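Local coordinates for protein lombricine kinase (Urechis caupo, PDB 3JPZ) that catalyses the reversible transfer of a phosphoryl group between ATP and the guanidino compound lombricine, as a member of the phosphagen kinase family, at residues 59-63 with 75-79; 83-87 with 327-331; 106-110 with 230-234; 126-130 with 218-222; 347-351 with 362-366. One frame throughout, in Å; residues are numbered along the deposited sequence. Where two conformers were deposited one is given.

Interaction 1 of 5, residues 59-63 with 75-79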
loop_
_atom_site.group_PDB
_atom_site.type_symbol
_atom_site.label_atom_id
_atom_site.label_comp_id
_atom_site.label_asym_id
_atom_site.label_seq_id
_atom_site.Cartn_x
_atom_site.Cartn_y
_atom_site.Cartn_z
ATOM N N ILE A 59 7.041 13.579 7.738
ATOM C CA ILE A 59 7.778 13.122 8.897
ATOM C C ILE A 59 8.387 11.780 8.547
ATOM O O ILE A 59 9.589 11.610 8.594
ATOM C CB ILE A 59 6.882 12.947 10.128
ATOM C CG1 ILE A 59 6.169 14.256 10.468
ATOM C CG2 ILE A 59 7.713 12.486 11.296
ATOM C CD1 ILE A 59 5.242 14.144 11.669
ATOM N N GLY A 60 7.531 10.829 8.193
ATOM C CA GLY A 60 7.971 9.525 7.735
ATOM C C GLY A 60 8.148 8.507 8.844
ATOM O O GLY A 60 8.559 7.372 8.596
ATOM N N LEU A 61 7.858 8.916 10.072
ATOM C CA LEU A 61 8.017 8.039 11.226
ATOM C C LEU A 61 6.659 7.677 11.799
ATOM O O LEU A 61 5.808 8.535 11.980
ATOM C CB LEU A 61 8.863 8.720 12.301
ATOM C CG LEU A 61 9.113 7.894 13.561
ATOM C CD1 LEU A 61 9.935 6.663 13.215
ATOM C CD2 LEU A 61 9.806 8.726 14.631
ATOM N N ILE A 62 6.458 6.402 12.104
ATOM C CA ILE A 62 5.191 5.972 12.671
ATOM C C ILE A 62 5.391 4.799 13.628
ATOM O O ILE A 62 6.186 3.902 13.376
ATOM C CB ILE A 62 4.191 5.603 11.565
ATOM C CG1 ILE A 62 2.815 5.319 12.170
ATOM C CG2 ILE A 62 4.709 4.416 10.766
ATOM C CD1 ILE A 62 1.674 5.409 11.181
ATOM N N ALA A 63 4.689 4.834 14.752
ATOM C CA ALA A 63 4.798 3.774 15.738
ATOM C C ALA A 63 3.964 2.592 15.307
ATOM O O ALA A 63 2.812 2.744 14.902
ATOM C CB ALA A 63 4.347 4.276 17.112
ATOM N N LEU A 75 15.082 7.757 17.987
ATOM C CA LEU A 75 14.598 8.168 16.679
ATOM C C LEU A 75 13.319 8.981 16.810
ATOM O O LEU A 75 13.161 10.031 16.177
ATOM C CB LEU A 75 14.369 6.950 15.777
ATOM C CG LEU A 75 13.850 7.256 14.372
ATOM C CD1 LEU A 75 14.638 8.385 13.706
ATOM C CD2 LEU A 75 13.882 5.998 13.522
ATOM N N PHE A 76 12.393 8.496 17.625
ATOM C CA PHE A 76 11.175 9.239 17.866
ATOM C C PHE A 76 11.495 10.558 18.533
ATOM O O PHE A 76 10.919 11.576 18.190
ATOM C CB PHE A 76 10.194 8.430 18.707
ATOM C CG PHE A 76 9.476 7.385 17.922
ATOM C CD1 PHE A 76 8.223 7.640 17.390
ATOM C CD2 PHE A 76 10.069 6.167 17.672
ATOM C CE1 PHE A 76 7.573 6.689 16.662
ATOM C CE2 PHE A 76 9.420 5.215 16.930
ATOM C CZ PHE A 76 8.177 5.472 16.425
ATOM N N ASP A 77 12.440 10.555 19.460
ATOM C CA ASP A 77 12.722 11.774 20.205
ATOM C C ASP A 77 13.276 12.854 19.278
ATOM O O ASP A 77 12.921 14.021 19.392
ATOM C CB ASP A 77 13.667 11.496 21.365
ATOM C CG ASP A 77 12.946 10.947 22.580
ATOM O OD1 ASP A 77 11.767 10.557 22.449
ATOM O OD2 ASP A 77 13.554 10.918 23.668
ATOM N N ALA A 78 14.130 12.467 18.342
ATOM C CA ALA A 78 14.710 13.447 17.436
ATOM C C ALA A 78 13.636 14.010 16.512
ATOM O O ALA A 78 13.595 15.210 16.234
ATOM C CB ALA A 78 15.832 12.829 16.632
ATOM N N VAL A 79 12.763 13.134 16.035
ATOM C CA VAL A 79 11.734 13.536 15.099
ATOM C C VAL A 79 10.719 14.435 15.805
ATOM O O VAL A 79 10.370 15.497 15.303
ATOM C CB VAL A 79 11.046 12.305 14.457
ATOM C CG1 VAL A 79 9.701 12.667 13.908
ATOM C CG2 VAL A 79 11.928 11.718 13.363
#
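Leu61 reaches from the loop that follows helix 44-53 onto helix 73-83, a loop-on-helix contact in the hydrophobic core of the N-terminal domain of the ATP:guanido phosphotransferase fold. Its CB points at the helix, and with CG anti to the backbone N (chi1 -179°) the branch is carried over the aromatic ring of Phe76. Leu61 CG lies 3.7 Å from Phe76 CE1. Beyond it the two methyls part: Leu61 CD1 meets Leu75 CD2 at 4.0 Å, the two leucines running past each other in opposite directions, and also the CZ end of the Phe76 ring, while CD2 lies over the ring face. Leu61 CD2 stands 3.6 Å from the Phe76 centroid and only 19° off the ring normal, the geometry of a CH-pi contact. The same Leu61 CD2 is 3.8 Å from Val79 CB, so it lies between Phe76 and Val79, three residues apart on the helix.

Val47 of helix 44-53 and Val21 of helix 20-24 also touch Leu61, which places this side chain where three helices converge. Ala63, further along the loop, approaches the far end of the Phe76 ring, Ala63 CB being 4.1 Å from Phe76 CE1, while the carbonyl oxygen of Ile62 lies at the ring edge. At the other end of the contact Ile59 crosses Val79 obliquely; here packing is tight, with Ile59 CG2 just 3.3 Å from Val79 CG1.

Interaction 2 of 5, residues 83-87 with 327-331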
loop_
_atom_site.group_PDB
_atom_site.type_symbol
_atom_site.label_atom_id
_atom_site.label_comp_id
_atom_site.label_asym_id
_atom_site.label_seq_id
_atom_site.Cartn_x
_atom_site.Cartn_y
_atom_site.Cartn_z
ATOM N N LYS A 83 9.441 18.205 14.719
ATOM C CA LYS A 83 8.046 18.370 14.335
ATOM C C LYS A 83 7.328 19.339 15.263
ATOM O O LYS A 83 6.502 20.139 14.829
ATOM C CB LYS A 83 7.330 17.018 14.357
ATOM C CG LYS A 83 5.822 17.122 14.263
ATOM C CD LYS A 83 5.388 17.641 12.904
ATOM C CE LYS A 83 3.922 18.039 12.905
ATOM N NZ LYS A 83 3.614 18.940 11.766
ATOM N N HIS A 84 7.655 19.266 16.546
ATOM C CA HIS A 84 6.960 20.057 17.545
ATOM C C HIS A 84 7.778 21.259 17.980
ATOM O O HIS A 84 7.551 21.831 19.052
ATOM C CB HIS A 84 6.573 19.164 18.721
ATOM C CG HIS A 84 5.595 18.103 18.333
ATOM N ND1 HIS A 84 4.247 18.353 18.196
ATOM C CD2 HIS A 84 5.773 16.806 17.990
ATOM C CE1 HIS A 84 3.634 17.247 17.815
ATOM N NE2 HIS A 84 4.537 16.296 17.676
ATOM N N LYS A 85 8.719 21.635 17.118
ATOM C CA LYS A 85 9.480 22.868 17.255
ATOM C C LYS A 85 9.953 23.111 18.679
ATOM O O LYS A 85 9.587 24.103 19.312
ATOM C CB LYS A 85 8.640 24.050 16.772
ATOM C CG LYS A 85 8.198 23.933 15.320
ATOM C CD LYS A 85 7.641 25.254 14.807
ATOM C CE LYS A 85 6.834 25.074 13.530
ATOM N NZ LYS A 85 5.571 24.323 13.757
ATOM N N GLY A 86 10.786 22.207 19.175
ATOM C CA GLY A 86 11.330 22.338 20.509
ATOM C C GLY A 86 10.560 21.507 21.510
ATOM O O GLY A 86 9.656 21.995 22.184
ATOM N N PHE A 87 10.918 20.232 21.581
ATOM C CA PHE A 87 10.406 19.321 22.594
ATOM C C PHE A 87 11.420 18.180 22.682
ATOM O O PHE A 87 11.325 17.191 21.959
ATOM C CB PHE A 87 9.005 18.824 22.225
ATOM C CG PHE A 87 8.280 18.143 23.357
ATOM C CD1 PHE A 87 7.421 18.854 24.170
ATOM C CD2 PHE A 87 8.462 16.794 23.603
ATOM C CE1 PHE A 87 6.756 18.228 25.213
ATOM C CE2 PHE A 87 7.799 16.163 24.638
ATOM C CZ PHE A 87 6.950 16.882 25.449
ATOM N N ALA A 327 -0.593 23.761 17.165
ATOM C CA ALA A 327 0.247 22.871 17.966
ATOM C C ALA A 327 -0.555 21.744 18.614
ATOM O O ALA A 327 -1.773 21.743 18.581
ATOM C CB ALA A 327 0.968 23.662 19.022
ATOM N N ARG A 328 0.151 20.790 19.216
ATOM C CA ARG A 328 -0.488 19.616 19.811
ATOM C C ARG A 328 0.178 19.217 21.108
ATOM O O ARG A 328 -0.434 18.544 21.940
ATOM C CB ARG A 328 -0.417 18.436 18.847
ATOM C CG ARG A 328 -1.156 18.656 17.558
ATOM C CD ARG A 328 -2.650 18.581 17.750
ATOM N NE ARG A 328 -3.331 18.599 16.468
ATOM C CZ ARG A 328 -3.655 19.701 15.806
ATOM N NH1 ARG A 328 -3.378 20.896 16.313
ATOM N NH2 ARG A 328 -4.265 19.607 14.637
ATOM N N LEU A 329 1.444 19.610 21.245
ATOM C CA LEU A 329 2.233 19.413 22.451
ATOM C C LEU A 329 2.401 20.741 23.167
ATOM O O LEU A 329 2.213 21.797 22.568
ATOM C CB LEU A 329 3.636 18.924 22.088
ATOM C CG LEU A 329 3.968 17.437 21.985
ATOM C CD1 LEU A 329 5.475 17.309 21.784
ATOM C CD2 LEU A 329 3.529 16.665 23.217
ATOM N N LYS A 330 2.747 20.660 24.449
ATOM C CA LYS A 330 3.289 21.773 25.243
ATOM C C LYS A 330 2.207 22.566 25.975
ATOM O O LYS A 330 2.475 23.229 26.977
ATOM C CB LYS A 330 4.180 22.672 24.385
ATOM C CG LYS A 330 5.520 22.026 24.058
ATOM C CD LYS A 330 6.509 23.026 23.484
ATOM C CE LYS A 330 6.595 22.933 21.975
ATOM N NZ LYS A 330 7.452 24.011 21.398
ATOM N N LYS A 331 0.988 22.492 25.463
ATOM C CA LYS A 331 -0.180 23.035 26.144
ATOM C C LYS A 331 -1.152 21.897 26.407
ATOM O O LYS A 331 -1.174 20.917 25.670
ATOM C CB LYS A 331 -0.847 24.112 25.281
ATOM C CG LYS A 331 0.074 25.276 24.962
ATOM C CD LYS A 331 -0.625 26.341 24.150
ATOM C CE LYS A 331 0.351 27.451 23.756
ATOM N NZ LYS A 331 0.700 28.330 24.901
HETATM O O HOH W 1 3.169 20.742 19.068
#
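Leu329 places its CD1 methyl between two rings, His84 and Phe87, and these CH-pi contacts form the apolar part of the joint. Over Phe87, Leu329 CD1 is 3.4 Å from the centroid and 15° off the normal, nearly above the middle of the ring; over His84, Leu329 CD1 is 3.9 Å from the centroid and displaced toward the rim. The aliphatic part of Lys83 lies on the opposite face of the imidazole.

The polar contacts converge on an ammonium group. Lys330 NZ donates to Lys85 O at 3.0 Å, approaching from above the carbonyl plane, and adds weak bonds to His84 O and Gly86 O. A bend at chi3 (-100°) in Lys330 turns the amine toward these carbonyls. Lys85 is the C-prime residue of the Schellman motif that closes helix 73-83.

A water also links the segments: it lies in the plane of the His84 ring, 2.8 Å from His84 ND1, and accepts from Leu329 N. His84 NE2 bonds to Pro271 O, so both ring nitrogens have partners and the imidazole's rotation is probably fixed. The positive charge of the amine would probably be favoured by the three carbonyls and by the negative end of the helix dipole just before them.

Interaction 3 of 5, residues 106-110 with 230-234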
loop_
_atom_site.group_PDB
_atom_site.type_symbol
_atom_site.label_atom_id
_atom_site.label_comp_id
_atom_site.label_asym_id
_atom_site.label_seq_id
_atom_site.Cartn_x
_atom_site.Cartn_y
_atom_site.Cartn_z
ATOM N N GLY A 106 -15.777 30.939 26.225
ATOM C CA GLY A 106 -15.934 29.885 25.233
ATOM C C GLY A 106 -17.244 29.877 24.464
ATOM O O GLY A 106 -17.683 28.822 24.016
ATOM N N GLN A 107 -17.889 31.032 24.328
ATOM C CA GLN A 107 -19.093 31.146 23.509
ATOM C C GLN A 107 -18.924 32.284 22.524
ATOM O O GLN A 107 -18.941 33.453 22.909
ATOM C CB GLN A 107 -20.333 31.402 24.362
ATOM C CG GLN A 107 -21.551 31.844 23.544
ATOM C CD GLN A 107 -22.073 30.762 22.597
ATOM O OE1 GLN A 107 -22.613 29.745 23.035
ATOM N NE2 GLN A 107 -21.939 30.994 21.295
ATOM N N PHE A 108 -18.760 31.938 21.255
ATOM C CA PHE A 108 -18.530 32.942 20.239
ATOM C C PHE A 108 -19.835 33.522 19.752
ATOM O O PHE A 108 -20.894 32.911 19.873
ATOM C CB PHE A 108 -17.794 32.351 19.049
ATOM C CG PHE A 108 -16.473 31.765 19.384
ATOM C CD1 PHE A 108 -16.232 30.419 19.172
ATOM C CD2 PHE A 108 -15.461 32.552 19.902
ATOM C CE1 PHE A 108 -15.008 29.880 19.465
ATOM C CE2 PHE A 108 -14.236 32.009 20.199
ATOM C CZ PHE A 108 -14.009 30.678 19.982
ATOM N N ASP A 109 -19.719 34.718 19.195
ATOM C CA ASP A 109 -20.781 35.372 18.482
ATOM C C ASP A 109 -21.080 34.516 17.267
ATOM O O ASP A 109 -20.221 34.302 16.407
ATOM C CB ASP A 109 -20.318 36.785 18.083
ATOM C CG ASP A 109 -21.408 37.597 17.423
ATOM O OD1 ASP A 109 -22.340 36.978 16.887
ATOM O OD2 ASP A 109 -21.316 38.851 17.417
ATOM N N GLU A 110 -22.300 34.004 17.199
ATOM C CA GLU A 110 -22.628 33.033 16.175
ATOM C C GLU A 110 -22.960 33.682 14.839
ATOM O O GLU A 110 -23.217 32.990 13.877
ATOM C CB GLU A 110 -23.747 32.112 16.655
ATOM C CG GLU A 110 -23.301 31.291 17.839
ATOM C CD GLU A 110 -24.382 30.423 18.430
ATOM O OE1 GLU A 110 -25.574 30.634 18.114
ATOM O OE2 GLU A 110 -24.030 29.533 19.230
ATOM N N GLY A 230 -22.964 26.591 15.768
ATOM C CA GLY A 230 -22.886 27.718 16.678
ATOM C C GLY A 230 -21.493 27.917 17.240
ATOM O O GLY A 230 -20.528 27.382 16.703
ATOM N N GLY A 231 -21.388 28.676 18.330
ATOM C CA GLY A 231 -20.098 29.100 18.844
ATOM C C GLY A 231 -19.823 28.715 20.278
ATOM O O GLY A 231 -18.896 29.235 20.877
ATOM N N ASN A 232 -20.609 27.796 20.832
ATOM C CA ASN A 232 -20.388 27.360 22.203
ATOM C C ASN A 232 -19.306 26.288 22.282
ATOM O O ASN A 232 -19.584 25.102 22.525
ATOM C CB ASN A 232 -21.677 26.842 22.835
ATOM C CG ASN A 232 -21.646 26.919 24.348
ATOM O OD1 ASN A 232 -20.578 26.895 24.963
ATOM N ND2 ASN A 232 -22.819 27.019 24.957
ATOM N N VAL A 233 -18.066 26.708 22.082
ATOM C CA VAL A 233 -16.945 25.785 22.107
ATOM C C VAL A 233 -16.779 25.197 23.496
ATOM O O VAL A 233 -16.258 24.105 23.642
ATOM C CB VAL A 233 -15.636 26.473 21.728
ATOM C CG1 VAL A 233 -14.536 25.449 21.574
ATOM C CG2 VAL A 233 -15.793 27.236 20.453
ATOM N N LYS A 234 -17.212 25.938 24.513
ATOM C CA LYS A 234 -17.092 25.487 25.888
ATOM C C LYS A 234 -17.990 24.276 26.096
ATOM O O LYS A 234 -17.602 23.315 26.737
ATOM C CB LYS A 234 -17.459 26.608 26.866
ATOM C CG LYS A 234 -17.653 26.139 28.307
ATOM C CD LYS A 234 -17.813 27.320 29.266
ATOM C CE LYS A 234 -18.142 26.857 30.683
ATOM N NZ LYS A 234 -18.150 27.986 31.656
#
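Gly106 and Phe108 exchange main-chain hydrogen bonds with segment 230-234, the two segments running in opposite directions (174° apart end to end). Phe108 N donates to Gly231 O at 2.7 Å in a nearly straight bond. Gly106 O takes the N-H of Lys234, its N 3.0 Å away, on a lone pair in the carbonyl plane, thereby engaging an amide in the first turn of helix 233-252. Gln107 CA adds a CA-H...O contact to Gly231 O.

A side-chain hydrogen bond comes from the far end of the loop, where Glu110 OE2 accepts from Gly231 N at 2.9 Å, with an N-H...O angle of 164°. The nitrogen meets this oxygen on its anti side, somewhat out of the carboxylate plane. Gln107 NE2 may add a second donor to Glu110 OE2 and another bond to Phe108 O, but this rests on one of two conformers of Gln107 and is doubtful.

Asn232 occupies the N-cap position and its OD1 accepts from Ala235 N, so the contact is made right at the start of helix 233-252. The side chains of Phe108 and Val233 both touch Val282 of strand 279-285, and meet helix 333-355 at Val344 and Val337 respectively.

Interaction 4 of 5, residues 126-130 with 218-222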
loop_
_atom_site.group_PDB
_atom_site.type_symbol
_atom_site.label_atom_id
_atom_site.label_comp_id
_atom_site.label_asym_id
_atom_site.label_seq_id
_atom_site.Cartn_x
_atom_site.Cartn_y
_atom_site.Cartn_z
ATOM N N GLY A 126 -1.975 -2.014 25.262
ATOM C CA GLY A 126 -1.891 -3.445 25.059
ATOM C C GLY A 126 -2.035 -3.863 23.607
ATOM O O GLY A 126 -1.805 -5.026 23.280
ATOM N N LEU A 127 -2.396 -2.925 22.732
ATOM C CA LEU A 127 -2.739 -3.273 21.359
ATOM C C LEU A 127 -2.009 -2.418 20.326
ATOM O O LEU A 127 -1.927 -1.194 20.451
ATOM C CB LEU A 127 -4.237 -3.136 21.148
ATOM C CG LEU A 127 -5.087 -3.995 22.088
ATOM C CD1 LEU A 127 -6.537 -3.580 22.007
ATOM C CD2 LEU A 127 -4.930 -5.463 21.752
ATOM N N CYS A 128 -1.509 -3.074 19.286
ATOM C CA CYS A 128 -0.734 -2.385 18.267
ATOM C C CYS A 128 -1.577 -1.376 17.513
ATOM O O CYS A 128 -2.746 -1.604 17.241
ATOM C CB CYS A 128 -0.115 -3.392 17.297
ATOM S SG CYS A 128 1.336 -4.214 17.972
ATOM N N TYR A 129 -0.962 -0.250 17.188
ATOM C CA TYR A 129 -1.530 0.694 16.246
ATOM C C TYR A 129 -1.790 0.053 14.883
ATOM O O TYR A 129 -1.242 -0.997 14.563
ATOM C CB TYR A 129 -0.565 1.857 16.065
ATOM C CG TYR A 129 -0.328 2.670 17.311
ATOM C CD1 TYR A 129 -1.389 3.230 18.019
ATOM C CD2 TYR A 129 0.958 2.916 17.760
ATOM C CE1 TYR A 129 -1.166 3.990 19.151
ATOM C CE2 TYR A 129 1.187 3.666 18.888
ATOM C CZ TYR A 129 0.120 4.203 19.579
ATOM O OH TYR A 129 0.362 4.961 20.697
ATOM N N PRO A 130 -2.614 0.710 14.058
ATOM C CA PRO A 130 -2.969 0.277 12.700
ATOM C C PRO A 130 -1.800 -0.178 11.819
ATOM O O PRO A 130 -1.987 -1.074 11.009
ATOM C CB PRO A 130 -3.617 1.526 12.108
ATOM C CG PRO A 130 -4.267 2.172 13.284
ATOM C CD PRO A 130 -3.335 1.934 14.443
ATOM N N GLU A 218 -9.795 3.869 11.971
ATOM C CA GLU A 218 -9.362 4.618 10.800
ATOM C C GLU A 218 -7.858 4.855 10.948
ATOM O O GLU A 218 -7.054 3.968 10.662
ATOM C CB GLU A 218 -10.121 5.939 10.669
ATOM C CG GLU A 218 -9.914 6.620 9.330
ATOM C CD GLU A 218 -9.490 8.066 9.456
ATOM O OE1 GLU A 218 -9.170 8.510 10.582
ATOM O OE2 GLU A 218 -9.458 8.753 8.417
ATOM N N GLU A 219 -7.477 6.035 11.426
ATOM C CA GLU A 219 -6.067 6.381 11.609
ATOM C C GLU A 219 -5.593 6.009 13.008
ATOM O O GLU A 219 -4.482 5.518 13.194
ATOM C CB GLU A 219 -5.861 7.878 11.365
ATOM C CG GLU A 219 -4.446 8.365 11.606
ATOM C CD GLU A 219 -4.220 9.778 11.083
ATOM O OE1 GLU A 219 -3.188 10.383 11.443
ATOM O OE2 GLU A 219 -5.073 10.284 10.317
ATOM N N ASP A 220 -6.454 6.255 13.986
ATOM C CA ASP A 220 -6.189 5.915 15.376
ATOM C C ASP A 220 -7.147 4.798 15.758
ATOM O O ASP A 220 -8.079 4.499 15.017
ATOM C CB ASP A 220 -6.410 7.134 16.275
ATOM C CG ASP A 220 -5.498 8.302 15.913
ATOM O OD1 ASP A 220 -4.262 8.145 15.993
ATOM O OD2 ASP A 220 -6.017 9.378 15.551
ATOM N N HIS A 221 -6.927 4.163 16.901
ATOM C CA HIS A 221 -7.890 3.179 17.357
ATOM C C HIS A 221 -9.221 3.891 17.502
ATOM O O HIS A 221 -10.230 3.473 16.939
ATOM C CB HIS A 221 -7.481 2.546 18.693
ATOM C CG HIS A 221 -6.337 1.590 18.586
ATOM N ND1 HIS A 221 -5.465 1.357 19.629
ATOM C CD2 HIS A 221 -5.914 0.813 17.563
ATOM C CE1 HIS A 221 -4.557 0.476 19.252
ATOM N NE2 HIS A 221 -4.806 0.130 18.002
ATOM N N MET A 222 -9.210 4.988 18.244
ATOM C CA MET A 222 -10.416 5.745 18.511
ATOM C C MET A 222 -10.193 7.223 18.249
ATOM O O MET A 222 -9.383 7.859 18.907
ATOM C CB MET A 222 -10.844 5.561 19.961
ATOM C CG MET A 222 -12.184 6.175 20.281
ATOM S SD MET A 222 -12.714 5.772 21.948
ATOM C CE MET A 222 -11.485 6.674 22.897
#
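His221 presents the edge of its imidazole to the loop 126-130, with Leu127 O and Cys128 O both lying near the ring plane. The Tyr129 ring stands obliquely to it, the centroids of the Tyr129 and His221 rings 5.9 Å apart and their planes at 35°. Tyr129 CA and Pro130 CD also approach the imidazole at oblique positions.

The edge contact is a hydrogen bond: His221 NE2 donates to Cys128 O at 2.8 Å, with an N-H...O angle of 150°. The acceptor lies in the imidazole plane, yet the nitrogen stands above the Cys128 carbonyl plane rather than on a lone pair of the oxygen. Next to it, His221 CE1 comes within 3.3 Å of Leu127 O, so two successive carbonyls line this side of the ring. With CG anti to the carbonyl carbon (chi1 -73°), the ring swings across to them. ND1 accepts from Ile124 N, and bonds at both nitrogens clamp the ring between parts of one loop.

Pro130 rests on the backbone of the other segment, Pro130 CG lying 3.4 Å from Glu219 O in van der Waals contact.

The contact ties the loop leading into helix 135-149 to the loop between strands 212-216 and 222-229. Val141 of that helix packs on both Leu127 and His221, while Leu127 also touches Phe3 of the second subunit. Asp220 forms a salt bridge with Arg223, an ADP-binding residue on strand 222-229.

Interaction 5 of 5, residues 347-351 with 362-366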
loop_
_atom_site.group_PDB
_atom_site.type_symbol
_atom_site.label_atom_id
_atom_site.label_comp_id
_atom_site.label_asym_id
_atom_site.label_seq_id
_atom_site.Cartn_x
_atom_site.Cartn_y
_atom_site.Cartn_z
ATOM N N LEU A 347 -9.738 37.434 15.902
ATOM C CA LEU A 347 -10.109 37.445 14.501
ATOM C C LEU A 347 -11.414 38.207 14.329
ATOM O O LEU A 347 -11.538 39.061 13.452
ATOM C CB LEU A 347 -10.249 36.018 13.977
ATOM C CG LEU A 347 -8.935 35.238 13.909
ATOM C CD1 LEU A 347 -9.172 33.739 13.746
ATOM C CD2 LEU A 347 -8.054 35.772 12.798
ATOM N N ILE A 348 -12.381 37.901 15.187
ATOM C CA ILE A 348 -13.677 38.572 15.162
ATOM C C ILE A 348 -13.559 40.061 15.494
ATOM O O ILE A 348 -14.193 40.881 14.847
ATOM C CB ILE A 348 -14.663 37.905 16.144
ATOM C CG1 ILE A 348 -15.043 36.508 15.647
ATOM C CG2 ILE A 348 -15.915 38.754 16.304
ATOM C CD1 ILE A 348 -15.666 35.632 16.714
ATOM N N ASP A 349 -12.750 40.403 16.498
ATOM C CA ASP A 349 -12.505 41.802 16.845
ATOM C C ASP A 349 -12.012 42.570 15.616
ATOM O O ASP A 349 -12.422 43.697 15.357
ATOM C CB ASP A 349 -11.461 41.923 17.963
ATOM C CG ASP A 349 -11.968 41.431 19.303
ATOM O OD1 ASP A 349 -13.184 41.199 19.439
ATOM O OD2 ASP A 349 -11.141 41.285 20.228
ATOM N N MET A 350 -11.132 41.947 14.849
ATOM C CA MET A 350 -10.569 42.607 13.674
ATOM C C MET A 350 -11.614 42.678 12.581
ATOM O O MET A 350 -11.700 43.667 11.854
ATOM C CB MET A 350 -9.353 41.847 13.163
ATOM C CG MET A 350 -8.202 41.791 14.132
ATOM S SD MET A 350 -6.925 40.680 13.520
ATOM C CE MET A 350 -5.614 40.996 14.684
ATOM N N GLU A 351 -12.408 41.618 12.459
ATOM C CA GLU A 351 -13.452 41.585 11.450
ATOM C C GLU A 351 -14.403 42.753 11.686
ATOM O O GLU A 351 -14.706 43.505 10.766
ATOM C CB GLU A 351 -14.211 40.256 11.492
ATOM C CG GLU A 351 -15.263 40.101 10.414
ATOM C CD GLU A 351 -14.706 40.248 9.008
ATOM O OE1 GLU A 351 -13.595 39.748 8.720
ATOM O OE2 GLU A 351 -15.400 40.855 8.177
ATOM N N ASP A 362 -3.826 48.304 15.353
ATOM C CA ASP A 362 -3.601 48.208 16.793
ATOM C C ASP A 362 -4.123 46.893 17.374
ATOM O O ASP A 362 -3.903 46.598 18.547
ATOM C CB ASP A 362 -4.229 49.402 17.522
ATOM C CG ASP A 362 -5.746 49.352 17.538
ATOM O OD1 ASP A 362 -6.347 48.853 16.562
ATOM O OD2 ASP A 362 -6.337 49.823 18.534
ATOM N N LEU A 363 -4.814 46.108 16.554
ATOM C CA LEU A 363 -5.311 44.802 16.983
ATOM C C LEU A 363 -4.417 43.664 16.505
ATOM O O LEU A 363 -4.347 42.607 17.141
ATOM C CB LEU A 363 -6.731 44.581 16.460
ATOM C CG LEU A 363 -7.735 45.676 16.809
ATOM C CD1 LEU A 363 -9.114 45.313 16.278
ATOM C CD2 LEU A 363 -7.773 45.912 18.317
ATOM N N ILE A 364 -3.743 43.878 15.378
ATOM C CA ILE A 364 -2.836 42.875 14.838
ATOM C C ILE A 364 -1.819 42.491 15.900
ATOM O O ILE A 364 -1.205 43.364 16.512
ATOM C CB ILE A 364 -2.086 43.404 13.602
ATOM C CG1 ILE A 364 -3.054 43.596 12.436
ATOM C CG2 ILE A 364 -0.978 42.443 13.193
ATOM C CD1 ILE A 364 -2.680 44.751 11.531
ATOM N N PRO A 365 -1.642 41.181 16.131
ATOM C CA PRO A 365 -0.590 40.760 17.060
ATOM C C PRO A 365 0.751 41.340 16.608
ATOM O O PRO A 365 1.176 41.106 15.466
ATOM C CB PRO A 365 -0.594 39.233 16.940
ATOM C CG PRO A 365 -1.944 38.888 16.397
ATOM C CD PRO A 365 -2.343 40.034 15.526
ATOM N N ALA A 366 1.391 42.106 17.487
ATOM C CA ALA A 366 2.599 42.837 17.128
ATOM C C ALA A 366 3.716 41.886 16.721
ATOM O O ALA A 366 3.792 40.752 17.196
ATOM C CB ALA A 366 3.042 43.726 18.288
ATOM O OXT ALA A 366 4.567 42.233 15.899
#
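Met350 and Leu363 mark the closest backbone approach, their CA atoms 6.6 Å apart, where the C-terminal tail folds back along helix 333-355 without any hydrogen bond between the segments. Met350 carries most of the helix side of the contact. Its chain is extended beyond CG (chi2 172°, chi3 171°), which delivers the terminal methyl to the tail backbone: Met350 CE is 3.2 Å from Leu363 O and 3.5 Å from Pro365 CD. The approach of Met350 CE to Ile364 CA, at 3.4 Å, is tighter than usual for carbons. Leu363 runs the opposite way beside it, Leu363 CB being 3.9 Å from Met350 CG, and Leu363 CD1 comes to 3.8 Å from Asp349 O on the helix.

Ile298 of helix 295-301 touches both Met350 and Ile364, and Pro365 rests on Ala301, so the tail bridges two helices. The carboxylate of Asp349 is engaged by Lys345 in a salt bridge. With van der Waals contact alone joining the segments, attachment here depends on shape and on burial of the methionine methyl.

Overall arrangement
Interactions 1, 2 and 4 form a continuous group: interaction 1 touches interaction 2 where Ile59 packs on Lys83, and interaction 4 where Ala63 meets Tyr129. Helix 73-83 carries one side of interaction 1 and ends at interaction 2. Interactions 3 and 5, centres 18 Å apart, both lie at helix 333-355: interaction 5 has a segment on it, and Phe108 and Val233 of interaction 3 pack on it. Along the chain, interaction 2 spans interaction 3, which spans interaction 4; interaction 5 closes last. Interaction 2 connects the small helical domain to the eight-stranded sheet domain near the nucleotide-binding Arg119 and Arg279; interaction 4 lies within the sheet domain, near Arg223.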